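PDB 2E47: time interval measuring enzyme TIME, which probably converts superoxide into hydrogen peroxide and oxygen, as a copper- and zinc-binding member of the Cu-Zn superoxide dismutase family. Local coordinates for residues Y47-E53 and R119-E125; D87-V91 and A127-G131; K32-G37 and R100-D106; R9-L14 and C150-L156. All coordinates share one frame; numbering follows the deposited sequence.

How the contacts relate
All four contacts belong to one antiparallel Greek-key barrel and its loops. Contact 1 is the buried centre: its strands 45-52 and 120-124 carry three of the copper ligands. Contact 2 is partly buried; its strand 87-93 pairs with 45-52 of contact 1 and is tied, with its zinc ligand, to a loop rich in aspartates. Contact 3 lies at another edge, with mostly apolar residues turned inward, Asp-105 excepted, and mostly polar ones outward, and meets contact 2 through Val-91 and Ile-101. Contact 4, largely buried and apolar, joins the two chain ends beside contact 1 and faces the second subunit. Metal chemistry thus gives way to surface polar pairs and apolar packing beside the dimer interface.

Contact 1 (Y47-E53 and R119-E125); sequences YGFHVHE and RAVVLHE. With CU (copper (II) ion), chain E.
His-50 and His-52 on one strand and His-124 on its antiparallel neighbour converge on a single copper ion, and they do not use the same nitrogen. His-50 binds through ND1, at 2.0 Å from the copper, whereas His-52 and His-124 both offer NE2. The metal draws His-50 ND1 and His-124 NE2 to 2.7 Å apart without a hydrogen bond; their rings meet rim to rim with planes at 45°. All three ligands set CG beside the backbone N, His-50 at chi1 -40°, which swings each ring toward the ion. Val-122 suits its place between the ligands: CG2 sits over one face of the His-52 ring, 3.6 Å from the ring centroid, and CG1 lies above one face of His-124, so a branched aliphatic residue braces both imidazoles. The ladder underneath sets the spacing, with His-50 and Val-122 forming a hydrogen-bonded pair (His-50 O to Val-122 N, 2.9 Å). At the far end Arg-119, its chain extended, gives NH2 to Glu-53 O at 2.9 Å, while a water joins the same NH2 to Glu-53 OE1. Asp-128 holds His-50 NE2, Gly-65 O takes the ND1 hydrogen of His-52, and His-67 completes the copper site. On the other face Phe-49, Val-51 and Leu-123 pack into the barrel against strand 87-93, and strand 147-155 flanks 120-124.

Contact 2 (D87-V91 and A127-G131); sequences DLGNV and ADDYG. With ZN (zinc ion), chain F.
The Tyr-130 ring turns an edge to Gly-89, whose CA lies 4.2 Å from Tyr-130 CE1, and carries on one face the carbonyl of Asp-128, two residues earlier in its own loop, with O 3.7 Å above the centre. This is where the loop after strand 120-124, the electrostatic loop of Cu-Zn superoxide dismutases, leans on strand 87-93, which carries the zinc ligand Asp-87. The Asn-90 side chain reaches across between Asp-128 and Tyr-130, its amide plane 59° from the tyrosine ring and almost perpendicular to the Asp-128 carboxylate. Gly-89 suits its place, since its backbone angles would jam a side chain against the preceding carbonyl. Asp-128 suits its own because its two oxygens serve ligands of different metals, OD1 turned to copper-binding His-50 and OD2 accepting from NE2 of zinc-binding His-75. OD2 also takes Tyr-130 N at 2.8 Å, closing an Asx turn that fixes the carboxylate; a second runs from Asp-129 OD2 to Gly-131 N. Asp-87 binds zinc through OD1 at 2.1 Å, while Gly-76 N holds its OD2; His-67, His-75 and His-84 complete the site. A water spans the two segments, 3.3 Å from Asn-90 N and 2.7 Å from Tyr-130 OH.

Contact 3 (K32-G37 and R100-D106); sequences KVHVQG and RIDLVDD
In the Greek-key beta-barrel of the superoxide dismutases, Val-33, Val-35 and Gly-37 form hydrogen-bonded antiparallel pairs with Asp-105, Leu-103 and Ile-101, the N-to-C directions of the two strand segments 175° apart, almost exactly antiparallel. On the outward face His-34 carries the main polar contact: its NE2 donates to Asp-102 OD2 at 2.6 Å, nearly straight at 168° and in the plane of the ring, though the carboxylate is turned 40° from it. With CG anti to the backbone N (chi1 -169°) the ring reaches diagonally to Asp-102, its CD2 edge passing 3.2 Å from Leu-103 O, while Gln-36 CG covers one ring face. A phenylalanine in place of His-34 would probably leave Asp-102 OD2 without its donor and the carboxylate freer to turn. The Arg-100 guanidinium folds back with one face over Gly-37 N, and Lys-32 NZ makes a long salt bridge to Asp-106 OD2, at 4.0 Å; such flexible charged chains suit the solvent side. Inward, branched aliphatics fit the core: Val-35 CG2 lies alongside Leu-103 CD1, 3.6 Å away. Buried Asp-105 has its charge met by Arg-83. Strand 20-27 continues the sheet beyond 33-40, with Phe-25 and Ile-23 under the valines, while Val-91 and Leu-88 of strand 87-93 meet Ile-101 and Asp-105 where the barrel closes.

Contact 4 (R9-L14 and C150-L156); sequences RAIAVL and CGVIGIL
Leu-156 CD2 sits over the centre of one face of the Arg-9 guanidinium, 3.5 Å from Arg-9 CZ, the two side chains slanting across each other where the first and last strands of the Greek-key barrel pair. Leu-156 CG lies across CB from the backbone N (chi1 -179°), and the methyls part: CD2 goes to the arginine, CD1 to Ile-11, 4.0 Å from CG2. Leucine suits this fork, serving a flat cation and an aliphatic branch at once. With an alanine here the guanidinium face loses its methyl, which would probably open a gap beside Ile-11 CG2 and leave Arg-9 freer to turn. Across the ladder the small Ala-10 lets Ile-153 CG2 close to 3.6 Å from Ala-10 CB. Gly-151 has to be a glycine, as a CB would strike Val-13 O. Ile-11 and Gly-154 exchange two backbone hydrogen bonds, the shorter from Gly-154 N to Ile-11 O at 2.7 Å. The second subunit packs here, Val-152 against Val-152 of that chain and Ile-155 against its Ile-117, while a disulfide ties Cys-150 to Cys-61. Where the strands part, a water accepts from Val-13 N at 3.0 Å and donates to Val-152 O at 2.6 Å.

Contact 1 (Y47-E53 and R119-E125)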
loop_
_atom_site.group_PDB
_atom_site.type_symbol
_atom_site.label_atom_id
_atom_site.label_comp_id
_atom_site.label_asym_id
_atom_site.label_seq_id
_atom_site.Cartn_x
_atom_site.Cartn_y
_atom_site.Cartn_z
ATOM N N TYR A 47 17.793 14.228 2.424
ATOM C CA TYR A 47 17.666 13.003 1.624
ATOM C C TYR A 47 16.411 13.119 0.793
ATOM O O TYR A 47 15.352 13.515 1.332
ATOM C CB TYR A 47 17.540 11.800 2.562
ATOM C CG TYR A 47 18.759 11.654 3.519
ATOM C CD1 TYR A 47 18.773 12.298 4.764
ATOM C CD2 TYR A 47 19.832 10.899 3.177
ATOM C CE1 TYR A 47 19.841 12.215 5.658
ATOM C CE2 TYR A 47 20.925 10.787 4.087
ATOM C CZ TYR A 47 20.905 11.460 5.307
ATOM O OH TYR A 47 21.967 11.351 6.194
ATOM N N GLY A 48 16.518 12.745 -0.485
ATOM C CA GLY A 48 15.386 12.761 -1.403
ATOM C C GLY A 48 14.232 11.972 -0.889
ATOM O O GLY A 48 14.405 10.874 -0.352
ATOM N N PHE A 49 13.034 12.531 -1.008
ATOM C CA PHE A 49 11.860 11.817 -0.566
ATOM C C PHE A 49 10.772 12.067 -1.601
ATOM O O PHE A 49 10.399 13.194 -1.821
ATOM C CB PHE A 49 11.462 12.428 0.741
ATOM C CG PHE A 49 10.369 11.699 1.437
ATOM C CD1 PHE A 49 9.177 12.336 1.714
ATOM C CD2 PHE A 49 10.568 10.433 1.875
ATOM C CE1 PHE A 49 8.182 11.668 2.374
ATOM C CE2 PHE A 49 9.604 9.758 2.529
ATOM C CZ PHE A 49 8.389 10.375 2.767
ATOM N N HIS A 50 10.291 11.028 -2.288
ATOM C CA HIS A 50 9.362 11.244 -3.411
ATOM C C HIS A 50 8.230 10.230 -3.425
ATOM O O HIS A 50 8.419 9.161 -2.895
ATOM C CB HIS A 50 10.086 11.088 -4.736
ATOM C CG HIS A 50 11.464 11.674 -4.751
ATOM N ND1 HIS A 50 12.571 10.938 -5.127
ATOM C CD2 HIS A 50 11.909 12.929 -4.445
ATOM C CE1 HIS A 50 13.639 11.717 -5.047
ATOM N NE2 HIS A 50 13.269 12.932 -4.648
ATOM N N VAL A 51 7.119 10.530 -4.111
ATOM C CA VAL A 51 6.091 9.540 -4.422
ATOM C C VAL A 51 6.459 8.964 -5.773
ATOM O O VAL A 51 6.562 9.724 -6.818
ATOM C CB VAL A 51 4.707 10.185 -4.479
ATOM C CG1 VAL A 51 3.629 9.164 -4.879
ATOM C CG2 VAL A 51 4.356 10.850 -3.076
ATOM N N HIS A 52 6.680 7.658 -5.803
ATOM C CA HIS A 52 7.022 7.015 -7.052
ATOM C C HIS A 52 5.713 6.430 -7.651
ATOM O O HIS A 52 4.676 6.313 -6.986
ATOM C CB HIS A 52 8.148 5.982 -6.834
ATOM C CG HIS A 52 9.520 6.585 -6.661
ATOM N ND1 HIS A 52 10.638 6.058 -7.259
ATOM C CD2 HIS A 52 9.961 7.637 -5.940
ATOM C CE1 HIS A 52 11.703 6.749 -6.905
ATOM N NE2 HIS A 52 11.318 7.734 -6.116
ATOM N N GLU A 53 5.733 6.132 -8.938
ATOM C CA GLU A 53 4.514 5.883 -9.658
ATOM C C GLU A 53 3.800 4.580 -9.221
ATOM O O GLU A 53 2.587 4.546 -9.133
ATOM C CB GLU A 53 4.828 5.839 -11.162
ATOM C CG GLU A 53 3.600 5.517 -11.952
ATOM C CD GLU A 53 3.868 5.269 -13.442
ATOM O OE1 GLU A 53 2.876 5.315 -14.225
ATOM O OE2 GLU A 53 5.040 5.029 -13.813
ATOM N N ARG A 119 0.192 4.377 -4.430
ATOM C CA ARG A 119 1.521 4.669 -4.968
ATOM C C ARG A 119 2.556 4.437 -3.854
ATOM O O ARG A 119 2.210 3.889 -2.837
ATOM C CB ARG A 119 1.565 6.072 -5.653
ATOM C CG ARG A 119 0.490 6.085 -6.759
ATOM C CD ARG A 119 0.496 7.268 -7.628
ATOM N NE ARG A 119 -0.664 7.278 -8.559
ATOM C CZ ARG A 119 -0.742 6.597 -9.717
ATOM N NH1 ARG A 119 -1.828 6.712 -10.461
ATOM N NH2 ARG A 119 0.239 5.828 -10.154
ATOM N N ALA A 120 3.819 4.782 -4.044
ATOM C CA ALA A 120 4.835 4.444 -3.004
ATOM C C ALA A 120 5.580 5.710 -2.610
ATOM O O ALA A 120 5.778 6.608 -3.441
ATOM C CB ALA A 120 5.820 3.453 -3.537
ATOM N N VAL A 121 5.949 5.812 -1.331
ATOM C CA VAL A 121 6.876 6.852 -0.930
ATOM C C VAL A 121 8.241 6.167 -0.954
ATOM O O VAL A 121 8.350 4.974 -0.560
ATOM C CB VAL A 121 6.535 7.307 0.486
ATOM C CG1 VAL A 121 7.697 8.063 1.000
ATOM C CG2 VAL A 121 5.410 8.244 0.403
ATOM N N VAL A 122 9.270 6.879 -1.386
ATOM C CA VAL A 122 10.617 6.326 -1.457
ATOM C C VAL A 122 11.600 7.319 -0.850
ATOM O O VAL A 122 11.611 8.515 -1.233
ATOM C CB VAL A 122 11.117 6.033 -2.859
ATOM C CG1 VAL A 122 12.570 5.454 -2.787
ATOM C CG2 VAL A 122 10.177 5.035 -3.537
ATOM N N LEU A 123 12.393 6.828 0.103
ATOM C CA LEU A 123 13.455 7.638 0.723
ATOM C C LEU A 123 14.737 7.235 0.077
ATOM O O LEU A 123 15.062 6.021 0.043
ATOM C CB LEU A 123 13.577 7.279 2.200
ATOM C CG LEU A 123 14.629 7.936 3.087
ATOM C CD1 LEU A 123 14.417 9.417 3.198
ATOM C CD2 LEU A 123 14.498 7.308 4.477
ATOM N N HIS A 124 15.541 8.232 -0.277
ATOM C CA HIS A 124 16.732 7.994 -1.059
ATOM C C HIS A 124 17.983 8.172 -0.266
ATOM O O HIS A 124 17.964 8.785 0.826
ATOM C CB HIS A 124 16.726 9.017 -2.226
ATOM C CG HIS A 124 15.663 8.745 -3.219
ATOM N ND1 HIS A 124 15.818 7.810 -4.216
ATOM C CD2 HIS A 124 14.429 9.268 -3.369
ATOM C CE1 HIS A 124 14.722 7.792 -4.954
ATOM N NE2 HIS A 124 13.869 8.685 -4.482
ATOM N N GLU A 125 19.085 7.676 -0.825
ATOM C CA GLU A 125 20.348 7.661 -0.141
ATOM C C GLU A 125 21.043 9.023 -0.092
ATOM O O GLU A 125 21.879 9.259 0.760
ATOM C CB GLU A 125 21.270 6.570 -0.750
ATOM C CG GLU A 125 22.300 7.023 -1.778
ATOM C CD GLU A 125 22.764 5.841 -2.727
ATOM O OE1 GLU A 125 22.746 4.656 -2.260
ATOM O OE2 GLU A 125 23.141 6.096 -3.908
HETATM CU CU CU E . 12.765 9.197 -6.168
HETATM O O HOH W 1 0.152 4.324 -12.852
#

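Contact 2 (D87-V91 and A127-G131)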
loop_
_atom_site.group_PDB
_atom_site.type_symbol
_atom_site.label_atom_id
_atom_site.label_comp_id
_atom_site.label_asym_id
_atom_site.label_seq_id
_atom_site.Cartn_x
_atom_site.Cartn_y
_atom_site.Cartn_z
ATOM N N ASP A 87 7.390 15.040 -6.424
ATOM C CA ASP A 87 8.618 15.659 -5.952
ATOM C C ASP A 87 8.290 16.325 -4.643
ATOM O O ASP A 87 7.922 17.490 -4.652
ATOM C CB ASP A 87 9.066 16.746 -6.948
ATOM C CG ASP A 87 9.627 16.153 -8.260
ATOM O OD1 ASP A 87 9.827 14.949 -8.314
ATOM O OD2 ASP A 87 9.873 16.884 -9.224
ATOM N N LEU A 88 8.390 15.634 -3.524
ATOM C CA LEU A 88 8.094 16.278 -2.218
ATOM C C LEU A 88 9.320 16.954 -1.700
ATOM O O LEU A 88 9.227 17.648 -0.701
ATOM C CB LEU A 88 7.586 15.292 -1.147
ATOM C CG LEU A 88 6.295 14.541 -1.525
ATOM C CD1 LEU A 88 6.097 13.266 -0.673
ATOM C CD2 LEU A 88 5.059 15.445 -1.452
ATOM N N GLY A 89 10.482 16.751 -2.311
ATOM C CA GLY A 89 11.664 17.440 -1.822
ATOM C C GLY A 89 12.638 16.536 -1.048
ATOM O O GLY A 89 12.825 15.392 -1.444
ATOM N N ASN A 90 13.289 17.080 -0.029
ATOM C CA ASN A 90 14.236 16.347 0.817
ATOM C C ASN A 90 13.679 16.360 2.196
ATOM O O ASN A 90 13.009 17.349 2.558
ATOM C CB ASN A 90 15.588 17.104 0.886
ATOM C CG ASN A 90 16.393 17.001 -0.418
ATOM O OD1 ASN A 90 16.758 18.011 -1.035
ATOM N ND2 ASN A 90 16.706 15.807 -0.804
ATOM N N VAL A 91 13.969 15.324 2.988
ATOM C CA VAL A 91 13.663 15.351 4.417
ATOM C C VAL A 91 14.962 15.517 5.185
ATOM O O VAL A 91 15.980 15.008 4.770
ATOM C CB VAL A 91 12.895 14.076 4.935
ATOM C CG1 VAL A 91 11.572 13.978 4.247
ATOM C CG2 VAL A 91 13.628 12.824 4.668
ATOM N N ALA A 127 20.690 13.583 -1.136
ATOM C CA ALA A 127 19.848 14.755 -1.313
ATOM C C ALA A 127 19.317 14.879 -2.741
ATOM O O ALA A 127 19.976 14.521 -3.699
ATOM C CB ALA A 127 20.616 16.026 -0.931
ATOM N N ASP A 128 18.110 15.377 -2.863
ATOM C CA ASP A 128 17.538 15.749 -4.162
ATOM C C ASP A 128 18.146 17.118 -4.548
ATOM O O ASP A 128 18.060 18.048 -3.752
ATOM C CB ASP A 128 16.037 15.916 -3.920
ATOM C CG ASP A 128 15.214 16.126 -5.203
ATOM O OD1 ASP A 128 14.006 15.777 -5.136
ATOM O OD2 ASP A 128 15.731 16.646 -6.235
ATOM N N ASP A 129 18.698 17.256 -5.765
ATOM C CA ASP A 129 19.333 18.531 -6.191
ATOM C C ASP A 129 18.342 19.420 -6.989
ATOM O O ASP A 129 18.697 20.467 -7.566
ATOM C CB ASP A 129 20.600 18.215 -7.001
ATOM C CG ASP A 129 20.287 17.631 -8.401
ATOM O OD1 ASP A 129 21.236 17.092 -9.026
ATOM O OD2 ASP A 129 19.107 17.680 -8.884
ATOM N N TYR A 130 17.092 18.972 -7.007
ATOM C CA TYR A 130 15.917 19.705 -7.472
ATOM C C TYR A 130 15.967 19.975 -8.966
ATOM O O TYR A 130 15.273 20.876 -9.449
ATOM C CB TYR A 130 15.672 20.986 -6.705
ATOM C CG TYR A 130 15.652 20.901 -5.210
ATOM C CD1 TYR A 130 14.730 20.068 -4.530
ATOM C CD2 TYR A 130 16.544 21.686 -4.444
ATOM C CE1 TYR A 130 14.697 20.017 -3.112
ATOM C CE2 TYR A 130 16.560 21.598 -3.066
ATOM C CZ TYR A 130 15.619 20.782 -2.399
ATOM O OH TYR A 130 15.625 20.759 -1.018
ATOM N N GLY A 131 16.743 19.173 -9.698
ATOM C CA GLY A 131 16.879 19.321 -11.158
ATOM C C GLY A 131 17.744 20.525 -11.579
ATOM O O GLY A 131 17.703 20.940 -12.709
HETATM ZN ZN ZN F . 11.003 13.932 -9.697
HETATM O O HOH W 2 13.090 20.361 -0.064
#

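Contact 3 (K32-G37 and R100-D106)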
loop_
_atom_site.group_PDB
_atom_site.type_symbol
_atom_site.label_atom_id
_atom_site.label_comp_id
_atom_site.label_asym_id
_atom_site.label_seq_id
_atom_site.Cartn_x
_atom_site.Cartn_y
_atom_site.Cartn_z
ATOM N N LYS A 32 -5.164 20.922 -0.676
ATOM C CA LYS A 32 -3.736 20.570 -0.471
ATOM C C LYS A 32 -3.579 19.415 0.522
ATOM O O LYS A 32 -4.528 19.081 1.226
ATOM C CB LYS A 32 -2.946 21.791 0.012
ATOM C CG LYS A 32 -2.909 22.949 -1.017
ATOM C CD LYS A 32 -2.751 24.250 -0.264
ATOM C CE LYS A 32 -1.666 25.134 -0.866
ATOM N NZ LYS A 32 -1.960 25.557 -2.275
ATOM N N VAL A 33 -2.370 18.875 0.636
ATOM C CA VAL A 33 -2.185 17.713 1.503
ATOM C C VAL A 33 -1.147 18.012 2.565
ATOM O O VAL A 33 -0.051 18.463 2.249
ATOM C CB VAL A 33 -1.926 16.417 0.662
ATOM C CG1 VAL A 33 -1.505 15.164 1.539
ATOM C CG2 VAL A 33 -3.210 16.087 -0.185
ATOM N N HIS A 34 -1.512 17.810 3.840
ATOM C CA HIS A 34 -0.550 17.960 4.908
ATOM C C HIS A 34 0.103 16.599 5.068
ATOM O O HIS A 34 -0.568 15.584 5.391
ATOM C CB HIS A 34 -1.274 18.386 6.190
ATOM C CG HIS A 34 -0.363 18.829 7.277
ATOM N ND1 HIS A 34 -0.794 19.012 8.577
ATOM C CD2 HIS A 34 0.947 19.165 7.266
ATOM C CE1 HIS A 34 0.222 19.420 9.322
ATOM N NE2 HIS A 34 1.289 19.529 8.547
ATOM N N VAL A 35 1.414 16.568 4.871
ATOM C CA VAL A 35 2.270 15.378 5.072
ATOM C C VAL A 35 3.025 15.483 6.384
ATOM O O VAL A 35 3.724 16.446 6.619
ATOM C CB VAL A 35 3.295 15.308 3.890
ATOM C CG1 VAL A 35 4.178 14.032 3.911
ATOM C CG2 VAL A 35 2.555 15.432 2.524
ATOM N N GLN A 36 2.896 14.534 7.288
ATOM C CA GLN A 36 3.658 14.630 8.521
ATOM C C GLN A 36 4.149 13.276 9.044
ATOM O O GLN A 36 3.601 12.238 8.726
ATOM C CB GLN A 36 2.872 15.404 9.609
ATOM C CG GLN A 36 1.370 15.321 9.525
ATOM C CD GLN A 36 0.596 16.042 10.645
ATOM O OE1 GLN A 36 1.149 16.751 11.563
ATOM N NE2 GLN A 36 -0.713 15.896 10.553
ATOM N N GLY A 37 5.162 13.276 9.886
ATOM C CA GLY A 37 5.548 12.037 10.524
ATOM C C GLY A 37 6.978 12.161 10.926
ATOM O O GLY A 37 7.513 13.289 11.037
ATOM N N ARG A 100 11.830 14.818 11.419
ATOM C CA ARG A 100 10.486 15.296 11.611
ATOM C C ARG A 100 10.026 15.785 10.248
ATOM O O ARG A 100 10.621 16.685 9.694
ATOM C CB ARG A 100 10.518 16.503 12.591
ATOM C CG ARG A 100 9.267 16.684 13.470
ATOM C CD ARG A 100 7.984 17.007 12.749
ATOM N NE ARG A 100 6.970 15.971 13.033
ATOM C CZ ARG A 100 5.650 16.034 12.785
ATOM N NH1 ARG A 100 4.891 14.979 13.065
ATOM N NH2 ARG A 100 5.080 17.103 12.257
ATOM N N ILE A 101 9.015 15.152 9.674
ATOM C CA ILE A 101 8.416 15.650 8.450
ATOM C C ILE A 101 7.145 16.488 8.729
ATOM O O ILE A 101 6.233 16.060 9.456
ATOM C CB ILE A 101 8.059 14.470 7.522
ATOM C CG1 ILE A 101 9.311 13.643 7.201
ATOM C CG2 ILE A 101 7.364 14.960 6.234
ATOM C CD1 ILE A 101 8.896 12.264 6.670
ATOM N N ASP A 102 7.070 17.677 8.155
ATOM C CA ASP A 102 5.910 18.503 8.362
ATOM C C ASP A 102 5.789 19.517 7.258
ATOM O O ASP A 102 6.409 20.594 7.280
ATOM C CB ASP A 102 5.986 19.186 9.717
ATOM C CG ASP A 102 4.704 19.976 10.054
ATOM O OD1 ASP A 102 4.611 20.569 11.172
ATOM O OD2 ASP A 102 3.781 20.005 9.207
ATOM N N LEU A 103 4.964 19.199 6.275
ATOM C CA LEU A 103 4.897 20.062 5.112
ATOM C C LEU A 103 3.543 19.976 4.488
ATOM O O LEU A 103 2.787 19.011 4.705
ATOM C CB LEU A 103 5.965 19.715 4.089
ATOM C CG LEU A 103 5.825 18.327 3.438
ATOM C CD1 LEU A 103 4.865 18.188 2.230
ATOM C CD2 LEU A 103 7.195 17.823 3.008
ATOM N N VAL A 104 3.226 21.016 3.745
ATOM C CA VAL A 104 2.001 21.052 3.016
ATOM C C VAL A 104 2.391 21.031 1.542
ATOM O O VAL A 104 3.276 21.768 1.157
ATOM C CB VAL A 104 1.220 22.305 3.366
ATOM C CG1 VAL A 104 0.020 22.450 2.463
ATOM C CG2 VAL A 104 0.795 22.218 4.881
ATOM N N ASP A 105 1.749 20.182 0.739
ATOM C CA ASP A 105 2.059 20.081 -0.679
ATOM C C ASP A 105 0.807 20.391 -1.519
ATOM O O ASP A 105 -0.281 19.908 -1.246
ATOM C CB ASP A 105 2.581 18.696 -1.025
ATOM C CG ASP A 105 3.220 18.636 -2.437
ATOM O OD1 ASP A 105 2.517 18.262 -3.406
ATOM O OD2 ASP A 105 4.436 18.980 -2.596
ATOM N N ASP A 106 0.962 21.192 -2.564
ATOM C CA ASP A 106 -0.208 21.557 -3.404
ATOM C C ASP A 106 -0.279 20.807 -4.730
ATOM O O ASP A 106 -1.110 21.156 -5.552
ATOM C CB ASP A 106 -0.246 23.074 -3.679
ATOM C CG ASP A 106 1.084 23.601 -4.247
ATOM O OD1 ASP A 106 2.042 22.788 -4.365
ATOM O OD2 ASP A 106 1.170 24.813 -4.589
#

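Contact 4 (R9-L14 and C150-L156)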
loop_
_atom_site.group_PDB
_atom_site.type_symbol
_atom_site.label_atom_id
_atom_site.label_comp_id
_atom_site.label_asym_id
_atom_site.label_seq_id
_atom_site.Cartn_x
_atom_site.Cartn_y
_atom_site.Cartn_z
ATOM N N ARG A 9 -7.711 9.959 4.924
ATOM C CA ARG A 9 -6.272 10.087 5.155
ATOM C C ARG A 9 -5.544 8.874 4.534
ATOM O O ARG A 9 -6.170 7.891 4.125
ATOM C CB ARG A 9 -5.979 10.181 6.655
ATOM C CG ARG A 9 -6.792 11.282 7.350
ATOM C CD ARG A 9 -6.330 11.536 8.776
ATOM N NE ARG A 9 -6.494 10.361 9.657
ATOM C CZ ARG A 9 -5.747 10.110 10.748
ATOM N NH1 ARG A 9 -4.769 10.949 11.126
ATOM N NH2 ARG A 9 -5.966 8.995 11.450
ATOM N N ALA A 10 -4.225 8.940 4.483
ATOM C CA ALA A 10 -3.432 7.837 3.963
ATOM C C ALA A 10 -2.157 7.790 4.754
ATOM O O ALA A 10 -1.817 8.731 5.454
ATOM C CB ALA A 10 -3.154 8.055 2.517
ATOM N N ILE A 11 -1.443 6.694 4.670
ATOM C CA ILE A 11 -0.287 6.528 5.527
ATOM C C ILE A 11 0.629 5.561 4.782
ATOM O O ILE A 11 0.130 4.706 4.007
ATOM C CB ILE A 11 -0.675 5.875 6.850
ATOM C CG1 ILE A 11 0.571 5.746 7.747
ATOM C CG2 ILE A 11 -1.282 4.452 6.617
ATOM C CD1 ILE A 11 0.224 5.577 9.289
ATOM N N ALA A 12 1.937 5.744 4.939
ATOM C CA ALA A 12 2.972 4.825 4.370
ATOM C C ALA A 12 3.867 4.514 5.525
ATOM O O ALA A 12 4.164 5.417 6.335
ATOM C CB ALA A 12 3.832 5.542 3.297
ATOM N N VAL A 13 4.348 3.294 5.598
ATOM C CA VAL A 13 5.234 2.916 6.677
ATOM C C VAL A 13 6.539 2.514 6.064
ATOM O O VAL A 13 6.557 1.744 5.148
ATOM C CB VAL A 13 4.595 1.745 7.541
ATOM C CG1 VAL A 13 5.541 1.225 8.514
ATOM C CG2 VAL A 13 3.299 2.249 8.280
ATOM N N LEU A 14 7.638 3.044 6.556
ATOM C CA LEU A 14 8.992 2.596 6.175
ATOM C C LEU A 14 9.514 1.615 7.259
ATOM O O LEU A 14 9.388 1.924 8.444
ATOM C CB LEU A 14 9.860 3.831 6.255
ATOM C CG LEU A 14 10.028 4.695 4.992
ATOM C CD1 LEU A 14 9.050 4.381 3.896
ATOM C CD2 LEU A 14 10.295 6.175 5.193
ATOM N N CYS A 150 11.140 2.164 1.228
ATOM C CA CYS A 150 9.901 2.525 0.564
ATOM C C CYS A 150 8.700 1.951 1.269
ATOM O O CYS A 150 8.826 0.953 2.007
ATOM C CB CYS A 150 9.880 2.038 -0.920
ATOM S SG CYS A 150 10.427 0.422 -1.215
ATOM N N GLY A 151 7.535 2.546 1.042
ATOM C CA GLY A 151 6.312 1.964 1.566
ATOM C C GLY A 151 5.177 2.290 0.636
ATOM O O GLY A 151 5.145 3.371 0.076
ATOM N N VAL A 152 4.242 1.374 0.487
ATOM C CA VAL A 152 3.003 1.681 -0.227
ATOM C C VAL A 152 2.113 2.646 0.578
ATOM O O VAL A 152 1.961 2.533 1.803
ATOM C CB VAL A 152 2.177 0.404 -0.558
ATOM C CG1 VAL A 152 1.029 0.788 -1.454
ATOM C CG2 VAL A 152 3.029 -0.631 -1.255
ATOM N N ILE A 153 1.539 3.620 -0.094
ATOM C CA ILE A 153 0.604 4.546 0.582
ATOM C C ILE A 153 -0.784 3.924 0.700
ATOM O O ILE A 153 -1.446 3.731 -0.328
ATOM C CB ILE A 153 0.506 5.837 -0.206
ATOM C CG1 ILE A 153 1.900 6.438 -0.356
ATOM C CG2 ILE A 153 -0.461 6.834 0.464
ATOM C CD1 ILE A 153 2.043 7.636 -1.399
ATOM N N GLY A 154 -1.195 3.576 1.943
ATOM C CA GLY A 154 -2.434 2.869 2.178
ATOM C C GLY A 154 -3.500 3.784 2.754
ATOM O O GLY A 154 -3.179 4.841 3.259
ATOM N N ILE A 155 -4.753 3.355 2.679
ATOM C CA ILE A 155 -5.882 4.066 3.226
ATOM C C ILE A 155 -5.768 3.922 4.740
ATOM O O ILE A 155 -5.643 2.843 5.301
ATOM C CB ILE A 155 -7.278 3.519 2.686
ATOM C CG1 ILE A 155 -7.426 3.899 1.222
ATOM C CG2 ILE A 155 -8.443 4.176 3.455
ATOM C CD1 ILE A 155 -8.522 3.149 0.414
ATOM N N LEU A 156 -5.711 5.063 5.388
ATOM C CA LEU A 156 -5.759 5.152 6.810
ATOM C C LEU A 156 -7.218 5.517 7.031
ATOM O O LEU A 156 -7.678 5.498 8.181
ATOM C CB LEU A 156 -4.817 6.293 7.280
ATOM C CG LEU A 156 -4.618 6.650 8.759
ATOM C CD1 LEU A 156 -3.835 5.588 9.428
ATOM C CD2 LEU A 156 -3.876 7.941 8.817
HETATM O O HOH W 3 2.909 1.302 3.869
#